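Local structure of Exo-poly-alpha-D-galacturonosidase (Thermotoga maritima, 3JUR) at residues E5-I10 / F342-V347; R19-P24 / N200-G205; I209-W214 / P236-I241; E304-V309 / S332-Y337; R391-E396 / S416-F421. The protein probably hydrolyses the alpha-1,4 bonds of polygalacturonate, the pectin backbone, working from the chain ends as a family 28 glycoside hydrolase. One frame throughout, in Å; residues are numbered along the deposited sequence.

Contact 1: residues E5-I10 / F342-V347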
# COMPACT_ATOMS: atom_id res chain seq x y z
N GLU D 5 -7.60 25.77 -11.40
CA GLU D 5 -6.47 25.11 -12.08
C GLU D 5 -6.04 25.85 -13.35
O GLU D 5 -6.88 26.21 -14.18
CB GLU D 5 -6.82 23.65 -12.42
CG GLU D 5 -7.11 22.75 -11.22
CD GLU D 5 -5.85 22.22 -10.53
OE1 GLU D 5 -4.77 22.83 -10.67
OE2 GLU D 5 -5.96 21.18 -9.84
N LEU D 6 -4.74 26.06 -13.48
CA LEU D 6 -4.18 26.70 -14.67
C LEU D 6 -4.45 25.90 -15.96
O LEU D 6 -4.70 26.49 -17.01
CB LEU D 6 -2.68 26.95 -14.50
CG LEU D 6 -1.95 27.72 -15.62
CD1 LEU D 6 -2.46 29.17 -15.74
CD2 LEU D 6 -0.44 27.69 -15.38
N ALA D 7 -4.42 24.58 -15.86
CA ALA D 7 -4.68 23.71 -17.01
C ALA D 7 -6.04 23.99 -17.63
O ALA D 7 -6.17 23.98 -18.85
CB ALA D 7 -4.56 22.23 -16.63
N LYS D 8 -7.05 24.23 -16.79
CA LYS D 8 -8.39 24.60 -17.26
C LYS D 8 -8.36 25.94 -17.99
O LYS D 8 -8.94 26.07 -19.07
CB LYS D 8 -9.39 24.62 -16.10
CG LYS D 8 -10.83 24.95 -16.51
CD LYS D 8 -11.71 25.13 -15.31
CE LYS D 8 -12.97 25.96 -15.63
NZ LYS D 8 -14.12 25.08 -15.96
N LYS D 9 -7.67 26.93 -17.41
CA LYS D 9 -7.56 28.26 -18.02
C LYS D 9 -6.86 28.21 -19.38
O LYS D 9 -7.23 28.94 -20.30
CB LYS D 9 -6.83 29.25 -17.10
CG LYS D 9 -7.49 29.49 -15.74
CD LYS D 9 -8.66 30.45 -15.83
CE LYS D 9 -9.44 30.49 -14.53
NZ LYS D 9 -10.68 31.30 -14.65
N ILE D 10 -5.84 27.36 -19.51
CA ILE D 10 -5.16 27.21 -20.79
C ILE D 10 -6.08 26.56 -21.83
O ILE D 10 -6.17 27.04 -22.97
CB ILE D 10 -3.80 26.47 -20.65
CG1 ILE D 10 -2.86 27.28 -19.74
CG2 ILE D 10 -3.13 26.27 -22.02
CD1 ILE D 10 -1.67 26.50 -19.25
N PHE D 342 0.86 20.05 -19.55
CA PHE D 342 -0.14 19.52 -18.64
C PHE D 342 -0.71 18.21 -19.17
O PHE D 342 -1.31 18.18 -20.23
CB PHE D 342 -1.27 20.54 -18.43
CG PHE D 342 -0.82 21.80 -17.77
CD1 PHE D 342 -0.94 21.96 -16.40
CD2 PHE D 342 -0.26 22.83 -18.52
CE1 PHE D 342 -0.52 23.13 -15.78
CE2 PHE D 342 0.17 24.01 -17.91
CZ PHE D 342 0.04 24.16 -16.54
N PHE D 343 -0.51 17.15 -18.40
CA PHE D 343 -0.89 15.79 -18.78
C PHE D 343 -1.90 15.32 -17.74
O PHE D 343 -1.52 14.78 -16.69
CB PHE D 343 0.37 14.90 -18.79
CG PHE D 343 0.20 13.60 -19.53
CD1 PHE D 343 0.10 13.58 -20.92
CD2 PHE D 343 0.18 12.39 -18.83
CE1 PHE D 343 -0.05 12.36 -21.61
CE2 PHE D 343 0.04 11.19 -19.50
CZ PHE D 343 -0.07 11.17 -20.89
N ILE D 344 -3.19 15.54 -18.03
CA ILE D 344 -4.26 15.45 -17.02
C ILE D 344 -5.33 14.44 -17.40
O ILE D 344 -5.79 14.42 -18.54
CB ILE D 344 -4.99 16.83 -16.87
CG1 ILE D 344 -3.99 18.00 -16.77
CG2 ILE D 344 -5.98 16.83 -15.69
CD1 ILE D 344 -3.09 17.97 -15.55
N ASP D 345 -5.75 13.64 -16.42
CA ASP D 345 -6.88 12.70 -16.57
C ASP D 345 -6.66 11.62 -17.62
O ASP D 345 -7.60 11.14 -18.24
CB ASP D 345 -8.19 13.45 -16.88
CG ASP D 345 -8.58 14.42 -15.78
OD1 ASP D 345 -8.23 14.16 -14.61
OD2 ASP D 345 -9.23 15.45 -16.10
N ASN D 346 -5.41 11.22 -17.81
CA ASN D 346 -5.08 10.25 -18.84
C ASN D 346 -5.02 8.84 -18.31
O ASN D 346 -4.82 8.62 -17.11
CB ASN D 346 -3.78 10.64 -19.55
CG ASN D 346 -3.91 11.95 -20.30
OD1 ASN D 346 -4.75 12.09 -21.18
ND2 ASN D 346 -3.07 12.92 -19.96
N VAL D 347 -5.23 7.87 -19.21
CA VAL D 347 -5.13 6.46 -18.88
C VAL D 347 -4.10 5.83 -19.82
O VAL D 347 -4.15 6.04 -21.03
CB VAL D 347 -6.50 5.72 -19.03
CG1 VAL D 347 -6.34 4.25 -18.71
CG2 VAL D 347 -7.56 6.35 -18.11
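A7 and F342 stand with their CA atoms 6.4 Å apart where helix segment 6-10 crosses strand segment 342-344, the axes 10.0 Å apart at their closest and their directions 105° apart. F342 reaches out from the strand with CG anti to its carbonyl carbon (chi1 -64°), and its ring slides under the first turn of the helix. One face of the ring takes the backbone of A7, whose CA lies 4.2 Å above the plane, toward the rim. The methyl of A7 meets the inner end of the ring, with CB 3.6 Å from F342 CD1. The far end is held by two branched side chains, each crossing the ring at about a right angle. L6 brings CD2 to 3.7 Å from F342 CZ. I10 brings CD1 to 3.4 Å from F342 CE2. I344, two residues on, adds a looser touch from CG1 to A7 CB at 4.3 Å. E5 forms a salt bridge with K379. F342 stacks on F377 of strand 372-379, while I10 also packs on N311 and V313 of strand 309-320. The helix 6-16 thus packs on strands 337-349 and 309-320, with E5, just before it, reaching strand 372-379.

Contact 2: residues R19-P24 / N200-G205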
# COMPACT_ATOMS: atom_id res chain seq x y z
N ARG D 19 -11.52 27.67 -34.27
CA ARG D 19 -12.80 27.48 -34.96
C ARG D 19 -12.66 26.93 -36.37
O ARG D 19 -11.67 27.20 -37.06
CB ARG D 19 -13.67 28.76 -34.96
CG ARG D 19 -13.06 29.96 -35.64
CD ARG D 19 -14.14 31.00 -36.03
NE ARG D 19 -15.07 31.32 -34.94
CZ ARG D 19 -14.77 32.05 -33.87
NH1 ARG D 19 -13.55 32.55 -33.71
NH2 ARG D 19 -15.69 32.27 -32.94
N GLU D 20 -13.66 26.14 -36.77
CA GLU D 20 -13.75 25.58 -38.12
C GLU D 20 -13.63 26.64 -39.21
O GLU D 20 -14.16 27.75 -39.06
CB GLU D 20 -15.10 24.88 -38.29
CG GLU D 20 -15.21 23.50 -37.68
CD GLU D 20 -16.55 22.84 -38.00
OE1 GLU D 20 -17.07 23.00 -39.13
OE2 GLU D 20 -17.09 22.16 -37.10
N PRO D 21 -12.95 26.31 -40.33
CA PRO D 21 -12.88 27.24 -41.45
C PRO D 21 -14.22 27.40 -42.17
O PRO D 21 -14.94 26.42 -42.35
CB PRO D 21 -11.85 26.59 -42.39
CG PRO D 21 -11.87 25.14 -42.04
CD PRO D 21 -12.14 25.10 -40.57
N GLN D 22 -14.55 28.63 -42.56
CA GLN D 22 -15.66 28.86 -43.47
C GLN D 22 -15.26 28.36 -44.86
O GLN D 22 -14.18 28.70 -45.36
CB GLN D 22 -16.06 30.34 -43.52
CG GLN D 22 -16.95 30.82 -42.36
CD GLN D 22 -18.33 30.17 -42.35
OE1 GLN D 22 -19.12 30.32 -43.29
NE2 GLN D 22 -18.63 29.45 -41.28
N ILE D 23 -16.11 27.53 -45.44
CA ILE D 23 -15.90 27.02 -46.80
C ILE D 23 -17.11 27.41 -47.63
O ILE D 23 -18.24 27.07 -47.26
CB ILE D 23 -15.71 25.46 -46.81
CG1 ILE D 23 -14.51 25.02 -45.96
CG2 ILE D 23 -15.63 24.93 -48.24
CD1 ILE D 23 -13.13 25.45 -46.48
N PRO D 24 -16.89 28.15 -48.73
CA PRO D 24 -17.99 28.60 -49.60
C PRO D 24 -18.97 27.48 -49.96
O PRO D 24 -18.55 26.34 -50.18
CB PRO D 24 -17.25 29.08 -50.86
CG PRO D 24 -15.92 29.52 -50.37
CD PRO D 24 -15.58 28.60 -49.23
N ASN D 200 -6.49 28.65 -40.27
CA ASN D 200 -7.84 28.07 -40.33
C ASN D 200 -7.87 26.77 -41.13
O ASN D 200 -8.28 26.74 -42.30
CB ASN D 200 -8.88 29.05 -40.91
CG ASN D 200 -8.78 30.44 -40.31
OD1 ASN D 200 -8.29 30.61 -39.19
ND2 ASN D 200 -9.24 31.44 -41.04
N VAL D 201 -7.42 25.70 -40.48
CA VAL D 201 -7.26 24.41 -41.13
C VAL D 201 -8.03 23.36 -40.35
O VAL D 201 -7.99 23.33 -39.12
CB VAL D 201 -5.76 24.01 -41.22
CG1 VAL D 201 -5.60 22.56 -41.66
CG2 VAL D 201 -5.01 24.94 -42.18
N LEU D 202 -8.75 22.51 -41.08
CA LEU D 202 -9.49 21.40 -40.48
C LEU D 202 -9.14 20.10 -41.19
O LEU D 202 -9.14 20.05 -42.41
CB LEU D 202 -11.00 21.67 -40.58
CG LEU D 202 -11.99 20.55 -40.25
CD1 LEU D 202 -11.89 20.13 -38.80
CD2 LEU D 202 -13.41 20.99 -40.58
N VAL D 203 -8.82 19.07 -40.42
CA VAL D 203 -8.70 17.71 -40.95
C VAL D 203 -9.61 16.82 -40.11
O VAL D 203 -9.43 16.72 -38.88
CB VAL D 203 -7.25 17.17 -40.88
CG1 VAL D 203 -7.18 15.71 -41.39
CG2 VAL D 203 -6.28 18.05 -41.67
N GLU D 204 -10.58 16.18 -40.76
CA GLU D 204 -11.54 15.36 -40.03
C GLU D 204 -11.99 14.12 -40.79
O GLU D 204 -11.98 14.10 -42.02
CB GLU D 204 -12.76 16.19 -39.59
CG GLU D 204 -13.61 16.75 -40.74
CD GLU D 204 -14.95 17.32 -40.27
OE1 GLU D 204 -15.82 17.58 -41.12
OE2 GLU D 204 -15.13 17.50 -39.05
N GLY D 205 -12.36 13.09 -40.04
CA GLY D 205 -13.04 11.93 -40.61
C GLY D 205 -12.16 10.88 -41.26
O GLY D 205 -12.39 9.68 -41.08
O HOH W 1 -9.88 25.34 -38.10
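P21 meets N200 and L202 with its whole ring, and the ring can be followed atom by atom. CB sits over the corner residue: it is 3.6 Å from N200 O and 4.1 Å from N200 CB. CG bridges the two partners, 3.9 Å from L202 CB and at about the same distance from N200 O. CD, at the end that closes on the backbone N, lies 3.6 Å from L202 CB. The ring therefore spans from N200 to L202, and it crosses the L202 side chain at about a right angle. The leucine turns its CG anti to the backbone N (chi1 169°), and its CD2 comes 4.2 Å from E20 CG.

N200 has a left-handed backbone and marks the point where the chain turns a corner. Its amide bonds to N124 and N223, which lie at the corners just before strands 125-128 and 224-233, a run of asparagines at the turns of successive coils of the kind known from parallel beta-helices. A water lies close to both R19 O and V201 O and is placed to donate to them, though other acceptors compete for its protons.

E20 and E204 bring their OE2 atoms to 5.4 Å from each other. R227 NH1 forms a salt bridge with both, so the arginine probably offsets their like charges. No direct hydrogen bond joins the two segments. The chemistry is that of an extended, proline-bearing linker laid on a strand: apolar contact through one ring, with a shared arginine between the two glutamates and a water near both backbones.

Contact 3: residues I209-W214 / P236-I241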
# COMPACT_ATOMS: atom_id res chain seq x y z
N ILE D 209 -3.20 5.78 -44.09
CA ILE D 209 -2.40 4.54 -44.14
C ILE D 209 -1.15 4.68 -45.04
O ILE D 209 -1.09 5.56 -45.91
CB ILE D 209 -3.24 3.31 -44.62
CG1 ILE D 209 -3.76 3.51 -46.05
CG2 ILE D 209 -4.40 3.03 -43.67
CD1 ILE D 209 -4.56 2.32 -46.59
N ASN D 210 -0.18 3.79 -44.81
CA ASN D 210 1.01 3.67 -45.66
C ASN D 210 1.70 5.02 -45.90
O ASN D 210 1.93 5.42 -47.05
CB ASN D 210 0.67 3.01 -47.02
CG ASN D 210 -0.13 1.71 -46.88
OD1 ASN D 210 0.23 0.81 -46.13
ND2 ASN D 210 -1.20 1.60 -47.66
N SER D 211 2.02 5.71 -44.81
CA SER D 211 2.65 7.02 -44.88
C SER D 211 4.15 6.90 -45.16
O SER D 211 4.82 6.03 -44.58
CB SER D 211 2.42 7.79 -43.59
OG SER D 211 3.09 9.04 -43.60
N PRO D 212 4.68 7.76 -46.05
CA PRO D 212 6.12 7.77 -46.33
C PRO D 212 6.93 8.04 -45.06
O PRO D 212 7.93 7.37 -44.80
CB PRO D 212 6.28 8.93 -47.32
CG PRO D 212 4.97 8.96 -48.04
CD PRO D 212 3.95 8.64 -46.97
N MET D 213 6.46 9.01 -44.27
CA MET D 213 7.10 9.45 -43.04
C MET D 213 6.02 10.06 -42.12
O MET D 213 5.06 9.36 -41.78
CB MET D 213 8.23 10.44 -43.38
CG MET D 213 9.23 10.64 -42.25
SD MET D 213 10.72 11.48 -42.83
CE MET D 213 11.45 11.97 -41.27
N TRP D 214 6.15 11.33 -41.72
CA TRP D 214 5.17 11.93 -40.80
C TRP D 214 3.81 12.09 -41.47
O TRP D 214 3.73 12.48 -42.65
CB TRP D 214 5.64 13.29 -40.26
CG TRP D 214 6.97 13.29 -39.54
CD1 TRP D 214 7.76 12.21 -39.25
CD2 TRP D 214 7.65 14.43 -38.99
NE1 TRP D 214 8.89 12.61 -38.57
CE2 TRP D 214 8.84 13.97 -38.40
CE3 TRP D 214 7.36 15.81 -38.96
CZ2 TRP D 214 9.75 14.84 -37.77
CZ3 TRP D 214 8.25 16.67 -38.33
CH2 TRP D 214 9.44 16.18 -37.74
N PRO D 236 8.90 3.36 -40.57
CA PRO D 236 9.93 4.14 -39.87
C PRO D 236 9.60 5.63 -39.90
O PRO D 236 9.29 6.18 -40.96
CB PRO D 236 11.20 3.85 -40.67
CG PRO D 236 10.71 3.50 -42.04
CD PRO D 236 9.39 2.82 -41.85
N ASN D 237 9.61 6.25 -38.73
CA ASN D 237 9.29 7.67 -38.59
C ASN D 237 7.85 7.99 -39.00
O ASN D 237 7.55 9.10 -39.46
CB ASN D 237 10.30 8.54 -39.38
CG ASN D 237 11.74 8.21 -39.03
OD1 ASN D 237 12.53 7.81 -39.89
ND2 ASN D 237 12.08 8.35 -37.75
N ASN D 238 6.96 7.02 -38.83
CA ASN D 238 5.53 7.23 -39.05
C ASN D 238 4.87 7.91 -37.85
O ASN D 238 4.04 7.31 -37.17
CB ASN D 238 4.82 5.90 -39.40
CG ASN D 238 4.90 5.55 -40.88
OD1 ASN D 238 4.34 4.54 -41.31
ND2 ASN D 238 5.58 6.38 -41.66
N ASP D 239 5.25 9.17 -37.60
CA ASP D 239 4.59 9.99 -36.59
C ASP D 239 3.15 10.25 -37.03
O ASP D 239 2.89 10.43 -38.22
CB ASP D 239 5.30 11.35 -36.44
CG ASP D 239 6.75 11.24 -35.97
OD1 ASP D 239 7.34 10.14 -35.98
OD2 ASP D 239 7.32 12.29 -35.60
N GLY D 240 2.23 10.30 -36.07
CA GLY D 240 0.82 10.55 -36.38
C GLY D 240 0.57 12.01 -36.70
O GLY D 240 0.28 12.38 -37.84
N ILE D 241 0.69 12.86 -35.68
CA ILE D 241 0.51 14.29 -35.83
C ILE D 241 1.69 15.04 -35.20
O ILE D 241 1.98 14.86 -34.01
CB ILE D 241 -0.83 14.79 -35.23
CG1 ILE D 241 -2.02 14.02 -35.83
CG2 ILE D 241 -0.98 16.30 -35.45
CD1 ILE D 241 -3.34 14.26 -35.13
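W214 and D239 lie side by side and point the same way, with the indole and carboxylate planes only 11° apart. The carboxylate is layered over one face of the indole, with D239 OD2 3.4 Å from W214 NE1. This is a stacked approach and not a hydrogen bond, because the N-H points along the ring plane while the oxygen sits above it. Further back, D239 CB makes a CH-pi contact with the five-membered ring, 4.2 Å from its centroid. The edge of the same indole is met in plane by a backbone oxygen, N237 O, 3.1 Å from W214 CD1.

M213 and N237 also run alongside each other in the same direction. The methionine chain is extended beyond CG, and its CG lies 3.7 Å from N237 CB. The amide of N237 is held by R189.

N237-N238-D239 has the N-x-D pattern of family 28 hydrolases. In relatives the aspartate of this pattern is one of a group of active-site aspartates, and here D239 touches D260. The backbone makes an inverse gamma turn centred on N238.

The N238 side chain swings its CG anti to the carbonyl carbon (chi1 -85°) and reaches back over the other loop. Its ND2 donates to S211 O at 3.0 Å with an angle of 152°, arriving from above the carbonyl plane. On the other side of the amide, OD1 accepts from S233 OG and G235 N, which would fix its rotation. S211 O also accepts from W143, and S211 OG donates to M213 O at 2.7 Å.

Contact 4: residues E304-V309 / S332-Y337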
# COMPACT_ATOMS: atom_id res chain seq x y z
N GLU D 304 12.92 18.20 -31.65
CA GLU D 304 13.08 19.46 -32.35
C GLU D 304 12.18 20.50 -31.68
O GLU D 304 11.08 20.77 -32.14
CB GLU D 304 12.74 19.30 -33.83
CG GLU D 304 13.54 18.21 -34.55
CD GLU D 304 12.81 16.87 -34.64
OE1 GLU D 304 12.02 16.53 -33.74
OE2 GLU D 304 13.03 16.15 -35.64
N MET D 305 12.67 21.07 -30.58
CA MET D 305 11.90 22.04 -29.82
C MET D 305 12.70 23.34 -29.61
O MET D 305 12.45 24.09 -28.66
CB MET D 305 11.44 21.44 -28.47
CG MET D 305 12.48 20.58 -27.74
SD MET D 305 14.08 21.40 -27.55
CE MET D 305 13.76 22.37 -26.09
N SER D 306 13.63 23.60 -30.53
CA SER D 306 14.55 24.74 -30.42
C SER D 306 13.85 26.11 -30.45
O SER D 306 14.41 27.10 -30.00
CB SER D 306 15.61 24.69 -31.52
OG SER D 306 16.40 23.51 -31.39
N GLY D 307 12.64 26.14 -30.99
CA GLY D 307 11.83 27.36 -31.01
C GLY D 307 11.03 27.54 -29.73
O GLY D 307 10.45 28.60 -29.50
N GLY D 308 11.00 26.50 -28.90
CA GLY D 308 10.22 26.49 -27.67
C GLY D 308 8.91 25.73 -27.82
O GLY D 308 8.34 25.67 -28.92
N VAL D 309 8.47 25.11 -26.73
CA VAL D 309 7.13 24.52 -26.63
C VAL D 309 6.58 24.90 -25.26
O VAL D 309 7.23 24.67 -24.23
CB VAL D 309 7.15 22.97 -26.79
CG1 VAL D 309 5.73 22.38 -26.66
CG2 VAL D 309 7.78 22.54 -28.14
N SER D 332 21.63 19.41 -25.44
CA SER D 332 22.31 20.70 -25.39
C SER D 332 22.74 21.29 -26.75
O SER D 332 23.40 22.33 -26.80
CB SER D 332 23.48 20.67 -24.39
OG SER D 332 24.42 19.66 -24.71
N ARG D 333 22.37 20.64 -27.86
CA ARG D 333 22.48 21.27 -29.18
C ARG D 333 21.22 22.09 -29.48
O ARG D 333 21.25 22.95 -30.36
CB ARG D 333 22.67 20.25 -30.31
CG ARG D 333 23.45 19.00 -29.97
CD ARG D 333 24.81 18.97 -30.62
NE ARG D 333 24.76 18.48 -31.99
CZ ARG D 333 25.71 17.75 -32.56
NH1 ARG D 333 26.80 17.39 -31.89
NH2 ARG D 333 25.57 17.36 -33.83
N ARG D 334 20.13 21.83 -28.76
CA ARG D 334 18.80 22.35 -29.11
C ARG D 334 18.49 23.76 -28.63
O ARG D 334 17.79 24.50 -29.31
CB ARG D 334 17.68 21.42 -28.61
CG ARG D 334 17.63 20.05 -29.25
CD ARG D 334 17.10 20.06 -30.68
NE ARG D 334 16.92 18.69 -31.13
CZ ARG D 334 17.90 17.91 -31.60
NH1 ARG D 334 19.14 18.38 -31.72
NH2 ARG D 334 17.62 16.67 -31.96
N GLY D 335 18.96 24.11 -27.43
CA GLY D 335 18.49 25.33 -26.77
C GLY D 335 16.98 25.28 -26.63
O GLY D 335 16.41 24.20 -26.48
N GLY D 336 16.34 26.45 -26.67
CA GLY D 336 14.89 26.55 -26.55
C GLY D 336 14.38 26.13 -25.18
O GLY D 336 15.14 26.13 -24.20
N TYR D 337 13.10 25.76 -25.13
CA TYR D 337 12.46 25.38 -23.87
C TYR D 337 11.30 24.40 -24.09
O TYR D 337 10.75 24.30 -25.19
CB TYR D 337 11.96 26.62 -23.10
CG TYR D 337 11.01 27.50 -23.89
CD1 TYR D 337 9.64 27.21 -23.91
CD2 TYR D 337 11.47 28.60 -24.61
CE1 TYR D 337 8.75 28.01 -24.63
CE2 TYR D 337 10.58 29.40 -25.34
CZ TYR D 337 9.22 29.09 -25.34
OH TYR D 337 8.33 29.86 -26.05
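A type I beta turn, M305 to G308, puts S306 and G308 against R334 and Y337 in two loops that lead into adjacent coils of the parallel beta-helix. The Y337 ring lies flat on the backbone of G308. The glycine CA is 3.5 Å from the ring centroid and only 8° off its normal, so the CA sits over the middle of the face, a CH-pi contact. With no side chain on G308, ring and backbone can meet this closely. Y337 reaches this place with CG between its backbone N and carbonyl carbon (chi1 57°), which folds the ring back over the start of the neighbouring strand.

S306 OG donates to R334 O at 2.7 Å. It comes in the carbonyl plane, on a lone pair. V309 N donates to Y337 O at 2.9 Å, from above the carbonyl plane.

M305 is bent at chi2 and chi3 and curls under the opposite loop. Its SD rests 3.8 Å from R334 CB, and its CE comes 3.2 Å from G335 O and 3.6 Å from Y337 N. R334 turns toward E304 with its NE bonded to S303 O, while NH1 forms a salt bridge with D270. The carboxylate of E304 is instead held by K266 and R269.

The V309-Y337 bond stands at the start of two paired parallel strands, 309-320 and 337-349. On the side toward the preceding coil, G308 bonds to S280 of strand 280-291, and R334 reaches D270 at the start of helix 270-276.

Contact 5: residues R391-E396 / S416-F421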
# COMPACT_ATOMS: atom_id res chain seq x y z
N ARG D 391 11.10 8.19 -15.34
CA ARG D 391 12.51 8.27 -15.69
C ARG D 391 12.81 9.71 -16.13
O ARG D 391 12.36 10.14 -17.20
CB ARG D 391 12.83 7.27 -16.79
CG ARG D 391 14.31 7.14 -17.13
CD ARG D 391 14.50 6.17 -18.29
NE ARG D 391 15.90 6.03 -18.66
CZ ARG D 391 16.37 5.20 -19.59
NH1 ARG D 391 15.55 4.41 -20.28
NH2 ARG D 391 17.67 5.16 -19.82
N ILE D 392 13.54 10.44 -15.29
CA ILE D 392 13.80 11.87 -15.54
C ILE D 392 15.30 12.13 -15.47
O ILE D 392 15.93 11.93 -14.43
CB ILE D 392 13.03 12.80 -14.55
CG1 ILE D 392 11.52 12.65 -14.76
CG2 ILE D 392 13.47 14.28 -14.71
CD1 ILE D 392 10.66 13.22 -13.64
N GLU D 393 15.88 12.55 -16.59
CA GLU D 393 17.31 12.77 -16.66
C GLU D 393 17.68 14.15 -17.23
O GLU D 393 17.49 14.42 -18.43
CB GLU D 393 18.00 11.63 -17.41
CG GLU D 393 17.92 10.31 -16.65
CD GLU D 393 18.24 9.08 -17.48
OE1 GLU D 393 19.30 8.46 -17.23
OE2 GLU D 393 17.43 8.72 -18.37
N GLY D 394 18.16 15.00 -16.34
CA GLY D 394 18.66 16.32 -16.72
C GLY D 394 20.17 16.32 -16.90
O GLY D 394 20.79 15.27 -17.08
N LEU D 395 20.77 17.50 -16.85
CA LEU D 395 22.23 17.64 -16.95
C LEU D 395 22.78 18.30 -15.69
O LEU D 395 22.06 19.02 -15.00
CB LEU D 395 22.61 18.45 -18.20
CG LEU D 395 21.96 18.00 -19.52
CD1 LEU D 395 22.05 19.09 -20.59
CD2 LEU D 395 22.56 16.68 -20.01
N GLU D 396 24.05 18.02 -15.38
CA GLU D 396 24.73 18.59 -14.21
C GLU D 396 24.62 20.13 -14.12
O GLU D 396 24.42 20.68 -13.04
CB GLU D 396 26.20 18.12 -14.18
CG GLU D 396 27.04 18.73 -13.07
CD GLU D 396 28.19 17.84 -12.61
OE1 GLU D 396 28.59 16.90 -13.35
OE2 GLU D 396 28.71 18.10 -11.50
N SER D 416 10.31 2.26 -10.16
CA SER D 416 9.40 3.38 -9.89
C SER D 416 9.98 4.73 -10.32
O SER D 416 9.35 5.46 -11.09
CB SER D 416 9.02 3.43 -8.41
OG SER D 416 8.33 2.25 -8.04
N VAL D 417 11.17 5.06 -9.82
CA VAL D 417 11.79 6.34 -10.16
C VAL D 417 13.27 6.18 -10.52
O VAL D 417 14.05 5.54 -9.80
CB VAL D 417 11.63 7.41 -9.02
CG1 VAL D 417 12.30 8.76 -9.40
CG2 VAL D 417 10.15 7.65 -8.69
N LEU D 418 13.63 6.73 -11.68
CA LEU D 418 15.03 7.01 -11.98
C LEU D 418 15.10 8.51 -12.15
O LEU D 418 14.45 9.08 -13.04
CB LEU D 418 15.50 6.27 -13.24
CG LEU D 418 16.98 6.45 -13.64
CD1 LEU D 418 17.49 5.29 -14.47
CD2 LEU D 418 17.16 7.75 -14.41
N LEU D 419 15.87 9.16 -11.28
CA LEU D 419 16.05 10.60 -11.32
C LEU D 419 17.53 10.93 -11.33
O LEU D 419 18.28 10.45 -10.48
CB LEU D 419 15.38 11.29 -10.12
CG LEU D 419 15.48 12.83 -10.09
CD1 LEU D 419 14.55 13.47 -11.14
CD2 LEU D 419 15.18 13.38 -8.69
N GLU D 420 17.96 11.74 -12.30
CA GLU D 420 19.31 12.28 -12.29
C GLU D 420 19.28 13.73 -12.75
O GLU D 420 18.83 14.04 -13.86
CB GLU D 420 20.27 11.44 -13.15
CG GLU D 420 21.74 11.70 -12.79
CD GLU D 420 22.75 10.91 -13.63
OE1 GLU D 420 22.62 10.88 -14.88
OE2 GLU D 420 23.69 10.35 -13.04
N PHE D 421 19.78 14.61 -11.88
CA PHE D 421 19.80 16.05 -12.14
C PHE D 421 18.38 16.59 -12.41
O PHE D 421 18.09 17.16 -13.46
CB PHE D 421 20.76 16.40 -13.28
CG PHE D 421 22.16 15.87 -13.08
CD1 PHE D 421 22.89 16.18 -11.93
CD2 PHE D 421 22.77 15.10 -14.07
CE1 PHE D 421 24.19 15.71 -11.75
CE2 PHE D 421 24.08 14.62 -13.89
CZ PHE D 421 24.79 14.92 -12.73
O HOH W 2 21.01 8.72 -15.00
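L418 carries its CG anti to the backbone N (chi1 -178°) and E393 carries its own anti to the carbonyl carbon (chi1 -67°), and the two side chains converge. L418 CD2 lies 3.5 Å from E393 CG, under the aliphatic part of the glutamate. The extended R391 runs alongside L418 on the same face. Its NE forms a salt bridge with E393 OE2 at 3.1 Å, tilted from both planes, and its NH1 pairs with E354. On the opposite face, I392 CB packs on L419 CD1 at 3.8 Å. E393 OE1 accepts from a water that also reaches E420 OE1 weakly. R361 forms a salt bridge with E420, which probably eases the closeness of the two glutamates.

F421, at a corner with a left-handed backbone, has one ring face under E396. The E396 N lies over it, and E396 CB is 4.0 Å from the centroid. E420 CG takes the other face.

The backbones are in parallel register. I392 N donates to L418 O at 2.8 Å, E420 N to I392 O at 2.9 Å, and G394 N to E420 O at 2.7 Å, all nearly straight. Such in-register pairing of strands from successive coils, ending at a corner, is characteristic of a parallel beta-helix.

How the contacts relate
Contacts 3 and 4 are buried, while contacts 1, 2 and 5 are only partly so. Contacts 1 and 2 both lay the N-terminal region, 5-10 and 19-24, on strands of the beta-helix, and neither has a direct hydrogen bond between its segments. Contact 1 rests on an aromatic ring, contact 2 on a proline. Contacts 3 and 4 join loops of successive coils and combine side-chain-to-carbonyl bonds with packing on a ring face. They touch each other through W214 CZ2 and E304 OE2, 4.1 Å apart. Contact 5 is regular strand pairing, with charged pairs on one face. Contacts 2 and 5 lie on opposite sides of the chain's centre, their own centres about 42 Å apart.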